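PDB 7A0Q: CrtC domain-containing protein from Fusarium vanettenii 77-13-4, which is a secreted fungal kievitone hydratase, a lyase that probably detoxifies the bean phytoalexin kievitone by adding water to its prenyl side chain. Local coordinates for residues K271-S276 with R280-L285; E96-H101 with S300-D305. All blocks are in the same frame, centred on the assembly; numbering follows the deposited sequence.

Interaction 1: K271-S276 with R280-L285; sequences KRTYES and RVTYPL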
ATOM      1  N   LYS A 271       5.417  21.815  -8.734  1.00 30.32           N
ATOM      2  CA  LYS A 271       5.531  23.051  -7.965  1.00 31.49           C
ATOM      3  C   LYS A 271       6.220  22.788  -6.633  1.00 37.51           C
ATOM      4  O   LYS A 271       7.055  23.582  -6.188  1.00 35.98           O
ATOM      5  CB  LYS A 271       4.156  23.677  -7.739  1.00 32.12           C
ATOM      6  CG  LYS A 271       3.477  24.203  -8.993  1.00 33.98           C
ATOM      7  CD  LYS A 271       1.959  24.142  -8.861  1.00 46.94           C
ATOM      8  CE  LYS A 271       1.343  25.532  -8.742  1.00 56.14           C
ATOM      9  NZ  LYS A 271      -0.144  25.474  -8.622  1.00 55.42           N
ATOM     10  N   ARG A 272       5.891  21.667  -5.995  1.00 31.26           N
ATOM     11  CA  ARG A 272       6.561  21.191  -4.794  1.00 29.62           C
ATOM     12  C   ARG A 272       7.248  19.874  -5.115  1.00 30.26           C
ATOM     13  O   ARG A 272       6.685  19.023  -5.810  1.00 26.90           O
ATOM     14  CB  ARG A 272       5.582  20.981  -3.643  1.00 29.53           C
ATOM     15  CG  ARG A 272       4.692  22.166  -3.328  1.00 30.84           C
ATOM     16  CD  ARG A 272       3.901  21.922  -2.054  1.00 32.86           C
ATOM     17  NE  ARG A 272       3.167  20.660  -2.102  1.00 37.62           N
ATOM     18  CZ  ARG A 272       3.057  19.819  -1.078  1.00 38.06           C
ATOM     19  NH1 ARG A 272       3.635  20.103   0.080  1.00 33.44           N
ATOM     20  NH2 ARG A 272       2.369  18.692  -1.212  1.00 30.38           N
ATOM     21  N   THR A 273       8.473  19.712  -4.628  1.00 28.00           N
ATOM     22  CA  THR A 273       9.244  18.520  -4.930  1.00 25.56           C
ATOM     23  C   THR A 273       9.973  18.056  -3.683  1.00 31.29           C
ATOM     24  O   THR A 273      10.125  18.798  -2.709  1.00 29.90           O
ATOM     25  CB  THR A 273      10.265  18.752  -6.058  1.00 35.00           C
ATOM     26  OG1 THR A 273      11.171  19.797  -5.684  1.00 34.38           O
ATOM     27  CG2 THR A 273       9.572  19.112  -7.367  1.00 33.14           C
ATOM     28  N   TYR A 274      10.417  16.802  -3.730  1.00 26.77           N
ATOM     29  CA  TYR A 274      11.342  16.252  -2.746  1.00 28.50           C
ATOM     30  C   TYR A 274      12.464  15.547  -3.490  1.00 29.35           C
ATOM     31  O   TYR A 274      12.215  14.591  -4.232  1.00 25.67           O
ATOM     32  CB  TYR A 274      10.656  15.274  -1.786  1.00 29.03           C
ATOM     33  CG  TYR A 274      11.631  14.738  -0.762  1.00 28.04           C
ATOM     34  CD1 TYR A 274      12.172  15.577   0.210  1.00 25.83           C
ATOM     35  CD2 TYR A 274      12.046  13.409  -0.784  1.00 27.05           C
ATOM     36  CE1 TYR A 274      13.078  15.111   1.134  1.00 28.43           C
ATOM     37  CE2 TYR A 274      12.958  12.928   0.149  1.00 24.76           C
ATOM     38  CZ  TYR A 274      13.472  13.791   1.104  1.00 27.65           C
ATOM     39  OH  TYR A 274      14.381  13.344   2.040  1.00 27.06           O
ATOM     40  N   GLU A 275      13.697  16.007  -3.295  1.00 25.69           N
ATOM     41  CA  GLU A 275      14.837  15.322  -3.885  1.00 26.01           C
ATOM     42  C   GLU A 275      15.186  14.091  -3.060  1.00 24.25           C
ATOM     43  O   GLU A 275      15.319  14.173  -1.837  1.00 29.28           O
ATOM     44  CB  GLU A 275      16.048  16.254  -3.991  1.00 32.22           C
ATOM     45  CG  GLU A 275      15.841  17.448  -4.906  1.00 40.06           C
ATOM     46  CD  GLU A 275      15.869  17.074  -6.377  1.00 47.31           C
ATOM     47  OE1 GLU A 275      16.254  15.929  -6.704  1.00 51.51           O
ATOM     48  OE2 GLU A 275      15.515  17.930  -7.224  1.00 55.23           O
ATOM     49  N   SER A 276      15.327  12.955  -3.740  1.00 28.05           N
ATOM     50  CA  SER A 276      15.701  11.709  -3.088  1.00 25.66           C
ATOM     51  C   SER A 276      17.037  11.845  -2.372  1.00 26.36           C
ATOM     52  O   SER A 276      17.964  12.492  -2.866  1.00 26.62           O
ATOM     53  CB  SER A 276      15.783  10.586  -4.121  1.00 24.79           C
ATOM     54  OG  SER A 276      16.248   9.390  -3.525  1.00 24.92           O
ATOM     55  N   ARG A 280      19.246  10.517  -6.972  1.00 28.32           N
ATOM     56  CA  ARG A 280      18.977   9.960  -8.291  1.00 29.91           C
ATOM     57  C   ARG A 280      17.693  10.459  -8.929  1.00 31.80           C
ATOM     58  O   ARG A 280      17.530  10.299 -10.143  1.00 29.36           O
ATOM     59  CB  ARG A 280      18.921   8.429  -8.221  1.00 33.30           C
ATOM     60  CG  ARG A 280      20.163   7.799  -7.659  1.00 34.35           C
ATOM     61  CD  ARG A 280      21.267   7.740  -8.695  1.00 38.52           C
ATOM     62  NE  ARG A 280      22.268   6.745  -8.331  1.00 46.27           N
ATOM     63  CZ  ARG A 280      23.278   6.380  -9.113  1.00 52.97           C
ATOM     64  NH1 ARG A 280      23.424   6.937 -10.307  1.00 51.97           N
ATOM     65  NH2 ARG A 280      24.145   5.464  -8.698  1.00 59.15           N
ATOM     66  N   VAL A 281      16.775  11.045  -8.163  1.00 26.21           N
ATOM     67  CA  VAL A 281      15.461  11.370  -8.701  1.00 31.25           C
ATOM     68  C   VAL A 281      14.830  12.466  -7.856  1.00 24.82           C
ATOM     69  O   VAL A 281      15.101  12.585  -6.657  1.00 28.22           O
ATOM     70  CB  VAL A 281      14.570  10.103  -8.769  1.00 38.11           C
ATOM     71  CG1 VAL A 281      14.236   9.601  -7.375  1.00 29.59           C
ATOM     72  CG2 VAL A 281      13.309  10.371  -9.572  1.00 40.10           C
ATOM     73  N   THR A 282      13.989  13.277  -8.496  1.00 30.12           N
ATOM     74  CA  THR A 282      13.189  14.316  -7.857  1.00 28.69           C
ATOM     75  C   THR A 282      11.730  13.880  -7.869  1.00 33.22           C
ATOM     76  O   THR A 282      11.144  13.701  -8.943  1.00 35.93           O
ATOM     77  CB  THR A 282      13.331  15.648  -8.593  1.00 38.78           C
ATOM     78  OG1 THR A 282      14.719  15.947  -8.773  1.00 44.36           O
ATOM     79  CG2 THR A 282      12.661  16.763  -7.815  1.00 34.17           C
ATOM     80  N   TYR A 283      11.141  13.731  -6.682  1.00 26.36           N
ATOM     81  CA  TYR A 283       9.742  13.316  -6.634  1.00 26.60           C
ATOM     82  C   TYR A 283       8.815  14.526  -6.720  1.00 28.19           C
ATOM     83  O   TYR A 283       9.046  15.530  -6.045  1.00 27.69           O
ATOM     84  CB  TYR A 283       9.440  12.565  -5.341  1.00 24.76           C
ATOM     85  CG  TYR A 283      10.302  11.353  -5.085  1.00 22.82           C
ATOM     86  CD1 TYR A 283      10.182  10.208  -5.867  1.00 26.43           C
ATOM     87  CD2 TYR A 283      11.229  11.346  -4.049  1.00 21.59           C
ATOM     88  CE1 TYR A 283      10.970   9.095  -5.624  1.00 23.38           C
ATOM     89  CE2 TYR A 283      12.021  10.241  -3.806  1.00 22.73           C
ATOM     90  CZ  TYR A 283      11.883   9.116  -4.586  1.00 22.57           C
ATOM     91  OH  TYR A 283      12.672   8.022  -4.333  1.00 21.94           O
ATOM     92  N   PRO A 284       7.748  14.450  -7.515  1.00 23.69           N
ATOM     93  CA  PRO A 284       6.675  15.440  -7.398  1.00 24.05           C
ATOM     94  C   PRO A 284       5.896  15.212  -6.111  1.00 22.82           C
ATOM     95  O   PRO A 284       5.878  14.110  -5.555  1.00 24.70           O
ATOM     96  CB  PRO A 284       5.807  15.164  -8.626  1.00 25.69           C
ATOM     97  CG  PRO A 284       5.981  13.681  -8.851  1.00 24.01           C
ATOM     98  CD  PRO A 284       7.394  13.352  -8.436  1.00 24.94           C
ATOM     99  N   LEU A 285       5.238  16.272  -5.633  1.00 20.76           N
ATOM    100  CA  LEU A 285       4.514  16.214  -4.365  1.00 23.69           C
ATOM    101  C   LEU A 285       3.037  16.576  -4.494  1.00 20.85           C
ATOM    102  O   LEU A 285       2.342  16.655  -3.480  1.00 24.11           O
ATOM    103  CB  LEU A 285       5.178  17.115  -3.319  1.00 26.53           C
ATOM    104  CG  LEU A 285       6.535  16.653  -2.799  1.00 24.05           C
ATOM    105  CD1 LEU A 285       6.984  17.555  -1.664  1.00 23.17           C
ATOM    106  CD2 LEU A 285       6.484  15.195  -2.316  1.00 21.91           C
TER
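Thr273-Glu275 and Thr282-Leu285 run antiparallel, their short axes 4.6 Å apart at 156° between N-to-C directions. Tyr274 and Tyr283 form the hydrogen-bonded pair: Tyr274 N gives to Tyr283 O at 3.0 Å and Tyr283 N to Tyr274 O at 2.8 Å, while Thr273-Pro284 and Glu275-Thr282 are non-hydrogen-bonded. Toward the turn Ser276 N bonds to Val281 O at 2.9 Å; at the far end Leu285 N makes only a weak bond to Arg272 O. The two tyrosine side chains lie alongside each other on one face, with Tyr283 CD2 3.9 Å from Tyr274 CD2 and near the plane of the Tyr274 ring, meeting its edge. In Tyr283 CG is anti to the carbonyl carbon (chi1 -57°), and CE2 comes 3.8 Å from Ser276 CB. On the other face the Thr282 methyl CG2 packs 3.6 Å from Thr273 CB. Arg272 bends at chi3, laying its guanidinium over Leu285 CB; NH2 bonds weakly to Leu285 O, and NE forms a salt bridge with Asp286. These segments make the turn-side end of the hairpin 259-275/282-291 in the eight-stranded C-terminal barrel. Strand 295-308 follows next, and Ser276 OG and Tyr283 OH both hydrogen-bond with its Glu307.

Interaction 2: E96-H101 with S300-D305; sequences ETNEYH and SSYTED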
ATOM      1  N   GLU A  96       0.520  14.826  13.509  1.00 27.26           N
ATOM      2  CA  GLU A  96       0.478  16.129  14.165  1.00 27.84           C
ATOM      3  C   GLU A  96       1.743  16.935  13.895  1.00 30.73           C
ATOM      4  O   GLU A  96       1.670  18.137  13.613  1.00 33.03           O
ATOM      5  CB  GLU A  96       0.286  15.955  15.672  1.00 30.15           C
ATOM      6  CG  GLU A  96       0.215  17.278  16.435  1.00 34.93           C
ATOM      7  CD  GLU A  96       0.674  17.149  17.881  1.00 52.82           C
ATOM      8  OE1 GLU A  96       1.026  18.188  18.485  1.00 58.90           O
ATOM      9  OE2 GLU A  96       0.692  16.015  18.411  1.00 52.68           O
ATOM     10  N   THR A  97       2.908  16.298  13.977  1.00 31.62           N
ATOM     11  CA  THR A  97       4.184  16.998  13.953  1.00 32.36           C
ATOM     12  C   THR A  97       4.970  16.811  12.666  1.00 31.27           C
ATOM     13  O   THR A  97       5.979  17.503  12.475  1.00 30.35           O
ATOM     14  CB  THR A  97       5.061  16.526  15.119  1.00 32.49           C
ATOM     15  OG1 THR A  97       5.444  15.162  14.887  1.00 27.91           O
ATOM     16  CG2 THR A  97       4.296  16.619  16.425  1.00 34.98           C
ATOM     17  N   ASN A  98       4.546  15.893  11.794  1.00 28.51           N
ATOM     18  CA  ASN A  98       5.249  15.458  10.586  1.00 27.92           C
ATOM     19  C   ASN A  98       6.520  14.671  10.880  1.00 25.59           C
ATOM     20  O   ASN A  98       7.282  14.385   9.947  1.00 25.27           O
ATOM     21  CB  ASN A  98       5.598  16.622   9.647  1.00 25.30           C
ATOM     22  CG  ASN A  98       4.372  17.277   9.047  1.00 29.91           C
ATOM     23  OD1 ASN A  98       3.297  16.676   8.976  1.00 34.59           O
ATOM     24  ND2 ASN A  98       4.523  18.522   8.615  1.00 40.30           N
ATOM     25  N   GLU A  99       6.776  14.300  12.134  1.00 27.15           N
ATOM     26  CA  GLU A  99       7.974  13.525  12.431  1.00 28.46           C
ATOM     27  C   GLU A  99       7.913  12.174  11.729  1.00 23.47           C
ATOM     28  O   GLU A  99       6.916  11.454  11.831  1.00 24.82           O
ATOM     29  CB  GLU A  99       8.141  13.328  13.938  1.00 28.86           C
ATOM     30  CG  GLU A  99       9.451  12.629  14.301  1.00 28.59           C
ATOM     31  CD  GLU A  99       9.636  12.428  15.798  1.00 31.30           C
ATOM     32  OE1 GLU A  99      10.507  11.621  16.185  1.00 29.28           O
ATOM     33  OE2 GLU A  99       8.911  13.069  16.588  1.00 35.37           O
ATOM     34  N   TYR A 100       8.994  11.827  11.032  1.00 25.27           N
ATOM     35  CA  TYR A 100       9.011  10.678  10.136  1.00 21.75           C
ATOM     36  C   TYR A 100      10.288   9.882  10.351  1.00 24.33           C
ATOM     37  O   TYR A 100      11.376  10.459  10.432  1.00 25.13           O
ATOM     38  CB  TYR A 100       8.900  11.153   8.684  1.00 25.00           C
ATOM     39  CG  TYR A 100       9.088  10.094   7.615  1.00 22.66           C
ATOM     40  CD1 TYR A 100       8.057   9.223   7.278  1.00 22.99           C
ATOM     41  CD2 TYR A 100      10.285   9.998   6.906  1.00 22.68           C
ATOM     42  CE1 TYR A 100       8.219   8.274   6.278  1.00 20.07           C
ATOM     43  CE2 TYR A 100      10.458   9.047   5.902  1.00 22.98           C
ATOM     44  CZ  TYR A 100       9.423   8.184   5.597  1.00 21.95           C
ATOM     45  OH  TYR A 100       9.586   7.233   4.609  1.00 20.63           O
ATOM     46  N   HIS A 101      10.152   8.560  10.450  1.00 22.10           N
ATOM     47  CA  HIS A 101      11.290   7.662  10.580  1.00 20.78           C
ATOM     48  C   HIS A 101      11.109   6.494   9.628  1.00 22.87           C
ATOM     49  O   HIS A 101       9.986   6.024   9.427  1.00 20.87           O
ATOM     50  CB  HIS A 101      11.430   7.151  12.009  1.00 23.16           C
ATOM     51  CG  HIS A 101      11.688   8.240  13.002  1.00 28.39           C
ATOM     52  ND1 HIS A 101      12.943   8.767  13.215  1.00 29.83           N
ATOM     53  CD2 HIS A 101      10.847   8.930  13.807  1.00 28.07           C
ATOM     54  CE1 HIS A 101      12.868   9.722  14.124  1.00 28.76           C
ATOM     55  NE2 HIS A 101      11.607   9.843  14.498  1.00 29.31           N
ATOM     56  N   SER A 300      -2.309  15.766  -2.757  1.00 22.81           N
ATOM     57  CA  SER A 300      -1.142  16.459  -2.219  1.00 26.69           C
ATOM     58  C   SER A 300      -0.463  15.608  -1.163  1.00 22.16           C
ATOM     59  O   SER A 300      -1.122  15.101  -0.250  1.00 21.87           O
ATOM     60  CB  SER A 300      -1.536  17.810  -1.617  1.00 26.82           C
ATOM     61  OG  SER A 300      -2.187  18.603  -2.590  1.00 29.63           O
ATOM     62  N   SER A 301       0.852  15.472  -1.277  1.00 21.24           N
ATOM     63  CA  SER A 301       1.597  14.774  -0.242  1.00 21.19           C
ATOM     64  C   SER A 301       1.530  15.564   1.062  1.00 24.79           C
ATOM     65  O   SER A 301       1.629  16.796   1.068  1.00 26.22           O
ATOM     66  CB  SER A 301       3.043  14.561  -0.676  1.00 22.30           C
ATOM     67  OG  SER A 301       3.739  13.774   0.277  1.00 23.99           O
ATOM     68  N   TYR A 302       1.352  14.842   2.169  1.00 22.23           N
ATOM     69  CA  TYR A 302       1.118  15.473   3.469  1.00 24.05           C
ATOM     70  C   TYR A 302       2.347  16.233   3.959  1.00 27.42           C
ATOM     71  O   TYR A 302       2.223  17.296   4.582  1.00 26.03           O
ATOM     72  CB  TYR A 302       0.721  14.399   4.476  1.00 21.63           C
ATOM     73  CG  TYR A 302       0.125  14.892   5.776  1.00 20.70           C
ATOM     74  CD1 TYR A 302      -1.206  15.293   5.848  1.00 24.35           C
ATOM     75  CD2 TYR A 302       0.881  14.914   6.940  1.00 25.27           C
ATOM     76  CE1 TYR A 302      -1.760  15.723   7.044  1.00 24.59           C
ATOM     77  CE2 TYR A 302       0.338  15.338   8.134  1.00 24.38           C
ATOM     78  CZ  TYR A 302      -0.982  15.743   8.177  1.00 25.77           C
ATOM     79  OH  TYR A 302      -1.528  16.160   9.369  1.00 27.13           O
ATOM     80  N   THR A 303       3.534  15.689   3.716  1.00 24.39           N
ATOM     81  CA  THR A 303       4.788  16.327   4.081  1.00 27.49           C
ATOM     82  C   THR A 303       5.853  15.869   3.094  1.00 28.44           C
ATOM     83  O   THR A 303       5.699  14.845   2.422  1.00 27.68           O
ATOM     84  CB  THR A 303       5.181  16.010   5.530  1.00 28.66           C
ATOM     85  OG1 THR A 303       6.215  16.907   5.949  1.00 28.86           O
ATOM     86  CG2 THR A 303       5.679  14.570   5.663  1.00 23.97           C
ATOM     87  N   GLU A 304       6.933  16.649   3.000  1.00 24.57           N
ATOM     88  CA  GLU A 304       7.883  16.484   1.900  1.00 22.89           C
ATOM     89  C   GLU A 304       8.624  15.153   1.981  1.00 24.10           C
ATOM     90  O   GLU A 304       8.623  14.370   1.024  1.00 24.69           O
ATOM     91  CB  GLU A 304       8.886  17.645   1.878  1.00 27.69           C
ATOM     92  CG  GLU A 304       8.304  18.995   1.485  1.00 29.22           C
ATOM     93  CD  GLU A 304       7.537  19.660   2.619  1.00 39.71           C
ATOM     94  OE1 GLU A 304       7.596  19.156   3.760  1.00 36.15           O
ATOM     95  OE2 GLU A 304       6.879  20.691   2.368  1.00 46.85           O
ATOM     96  N   ASP A 305       9.293  14.891   3.102  1.00 24.18           N
ATOM     97  CA  ASP A 305      10.140  13.708   3.249  1.00 24.43           C
ATOM     98  C   ASP A 305       9.285  12.533   3.716  1.00 20.70           C
ATOM     99  O   ASP A 305       8.898  12.451   4.884  1.00 23.09           O
ATOM    100  CB  ASP A 305      11.280  13.988   4.224  1.00 25.70           C
ATOM    101  CG  ASP A 305      12.181  12.777   4.449  1.00 30.77           C
ATOM    102  OD1 ASP A 305      12.058  11.770   3.714  1.00 27.19           O
ATOM    103  OD2 ASP A 305      13.025  12.839   5.369  1.00 32.26           O
TER
HETATM  104  O   HOH W   1       9.106  14.185   7.101  1.00 36.81           O
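Asn98, between the ends of strands 86-94 and 100-107, reaches across to Tyr302 and Thr303, in a chain folded around it by an ST turn in which Thr97 OG1 accepts a hydrogen bond from Glu99 N at 3.2 Å. The asparagine sets CG anti to its carbonyl carbon (chi1 -66°), and its amide stands nearly upright to the Tyr302 ring, the planes 86° apart, with OD1 3.4 Å from Tyr302 CE2. The other branch, ND2, lies 3.5 Å from Thr303 OG1, the two side chains sliding past each other in opposite directions. Tyr302 is further fixed by its OH, hydrogen-bonded to Leu95 O. A water joins the backbones: it donates to Asp305 O at 2.8 Å and weakly to Asn98 O. Glu99 turns from the interface. Tyr100 presents one ring face to Asp305 O, which sits 3.4 Å above the plane and offset toward the rim, 3.5 Å from Tyr100 CD2. His101 NE2 then gives a straight bond to Glu99 OE1 at 2.7 Å, in the imidazole plane and on the anti lone pair; OE1 is also hydrogen-bonded to His190 NE2. Side-chain contacts, a ring over a backbone carbonyl and a water bridge join the two segments, without direct hydrogen bonds between them. The contact is a domain interface of a CrtC-like double-lipocalin fold: an N-terminal-domain hairpin turn meets an irregular stretch of a C-terminal barrel strand.

Interaction 1 is a local hairpin and interaction 2 joins the two lipocalin-type domains; their centres are about 14 Å apart. They meet through adjacent barrel strands 282-291 and 295-308. Leu285 O lies 2.9 Å from Ser301 N and Arg272 NH2 3.1 Å from Ser301 O, both probable hydrogen bonds, so the Arg272 end of the hairpin borders the beginning of 300-305. Farther along, Tyr274 CG packs 3.5 Å from Glu304 O, so the hairpin also touches the 302-305 part of the strand, where Asp305 meets Tyr100. The Val281 side chain is about 5 Å from an N-acetylglucosamine of an attached glycan, which marks no substrate pocket.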